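PDB 3N7X: capsid protein from Infectious hypodermal and hematopoietic necrosis virus, which forms the icosahedral shell of this shrimp densovirus from sixty copies of one beta-barrel subunit and binds calcium ions. Local coordinates for residues Q202-T205 against G206-K209. Numbering follows the deposited sequence.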
loop_
_atom_site.group_PDB
_atom_site.type_symbol
_atom_site.label_atom_id
_atom_site.label_comp_id
_atom_site.label_asym_id
_atom_site.label_seq_id
_atom_site.Cartn_x
_atom_site.Cartn_y
_atom_site.Cartn_z
ATOM N N GLN A 202 55.187 70.765 -10.409
ATOM C CA GLN A 202 54.804 72.149 -10.196
ATOM C C GLN A 202 53.981 72.311 -8.935
ATOM O O GLN A 202 53.321 71.374 -8.488
ATOM C CB GLN A 202 53.978 72.651 -11.380
ATOM C CG GLN A 202 54.636 72.479 -12.728
ATOM C CD GLN A 202 53.733 72.918 -13.866
ATOM O OE1 GLN A 202 52.625 73.415 -13.639
ATOM N NE2 GLN A 202 54.204 72.743 -15.103
ATOM N N MET A 203 54.028 73.505 -8.358
ATOM C CA MET A 203 53.234 73.798 -7.182
ATOM C C MET A 203 52.514 75.107 -7.430
ATOM O O MET A 203 53.131 76.095 -7.829
ATOM C CB MET A 203 54.094 73.936 -5.933
ATOM C CG MET A 203 53.263 74.284 -4.704
ATOM S SD MET A 203 54.239 74.540 -3.212
ATOM C CE MET A 203 52.937 74.820 -1.959
ATOM N N ARG A 204 51.205 75.110 -7.215
ATOM C CA ARG A 204 50.419 76.316 -7.401
ATOM C C ARG A 204 49.407 76.463 -6.281
ATOM O O ARG A 204 49.328 75.620 -5.387
ATOM C CB ARG A 204 49.718 76.303 -8.761
ATOM C CG ARG A 204 49.318 74.931 -9.239
ATOM C CD ARG A 204 48.433 75.003 -10.483
ATOM N NE ARG A 204 49.106 75.498 -11.689
ATOM C CZ ARG A 204 50.140 74.900 -12.273
ATOM N NH1 ARG A 204 50.634 73.785 -11.752
ATOM N NH2 ARG A 204 50.654 75.392 -13.399
ATOM N N THR A 205 48.652 77.552 -6.316
ATOM C CA THR A 205 47.650 77.806 -5.297
ATOM C C THR A 205 46.796 76.562 -5.064
ATOM O O THR A 205 46.385 75.889 -6.017
ATOM C CB THR A 205 46.741 78.974 -5.711
ATOM O OG1 THR A 205 46.215 78.729 -7.024
ATOM C CG2 THR A 205 47.527 80.277 -5.727
ATOM N N GLY A 206 46.545 76.252 -3.797
ATOM C CA GLY A 206 45.732 75.094 -3.469
ATOM C C GLY A 206 46.491 73.788 -3.309
ATOM O O GLY A 206 45.984 72.848 -2.701
ATOM N N ASP A 207 47.703 73.712 -3.849
ATOM C CA ASP A 207 48.485 72.487 -3.738
ATOM C C ASP A 207 49.102 72.309 -2.365
ATOM O O ASP A 207 49.268 73.266 -1.611
ATOM C CB ASP A 207 49.635 72.462 -4.752
ATOM C CG ASP A 207 49.168 72.268 -6.178
ATOM O OD1 ASP A 207 47.983 71.920 -6.386
ATOM O OD2 ASP A 207 50.003 72.454 -7.094
ATOM N N ARG A 208 49.432 71.060 -2.059
ATOM C CA ARG A 208 50.112 70.696 -0.824
ATOM C C ARG A 208 51.251 69.819 -1.328
ATOM O O ARG A 208 51.017 68.872 -2.073
ATOM C CB ARG A 208 49.217 69.885 0.113
ATOM C CG ARG A 208 48.113 70.677 0.779
ATOM C CD ARG A 208 47.366 69.822 1.790
ATOM N NE ARG A 208 48.176 69.525 2.967
ATOM C CZ ARG A 208 48.338 70.353 3.998
ATOM N NH1 ARG A 208 47.746 71.547 4.007
ATOM N NH2 ARG A 208 49.083 69.982 5.030
ATOM N N LYS A 209 52.481 70.154 -0.956
ATOM C CA LYS A 209 53.634 69.378 -1.391
ATOM C C LYS A 209 54.344 68.837 -0.171
ATOM O O LYS A 209 54.931 69.587 0.612
ATOM C CB LYS A 209 54.583 70.250 -2.214
ATOM C CG LYS A 209 53.962 70.784 -3.498
ATOM C CD LYS A 209 53.540 69.649 -4.423
ATOM C CE LYS A 209 53.014 70.191 -5.746
ATOM N NZ LYS A 209 52.631 69.111 -6.702
HETATM O O HOH W 1 49.617 75.923 -2.549
HETATM O O HOH W 2 50.065 71.576 -9.647
#
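Asp207 OD2 is held by the backbone N of Arg204 and by a water. Arg204 N meets Asp207 OD2 at 2.9 Å, from above the carboxylate plane, and the water lies 2.7 Å from Asp207 OD2, in hydrogen-bonding position. That same water accepts from Arg204 NH1, so it bridges the two unlike charges, whose nearest atoms, Arg204 NH1 and Asp207 OD2, stay 4.9 Å apart. Asp207 CG lies beside its own backbone N (chi1 -71°), which turns the carboxylate back over the start of the turn. This is a type II beta turn from Arg204 to Asp207. It is closed by the bond from Asp207 N to Arg204 O, 2.9 Å long, and a second water bridges Arg204 O and Asp207 O. Gly206, third in the turn, has a positive phi (89°), where a CB would jam against Thr205 O.

The Arg204 guanidinium holds Gln202 OE1 end-on, through NH1 and NH2, with the oxygen in the guanidinium plane. Gln202 NE2 bonds to Ser122 of a neighbouring subunit. Beyond the turn, Lys209 runs alongside Met203 in the opposite sense, with Lys209 CG 3.8 Å from Met203 SD. The bend at chi2 (-61°) carries NZ back toward Gln202 O. Lys209 NZ makes a salt bridge with Glu201 and a weak hydrogen bond to Gln202 O.

The turn links strands 199-203 and 208-214, of different sheets. Arg204 and Asp207 are joined by backbone and carboxylate, and the nearby arginine would probably favour charged Asp207.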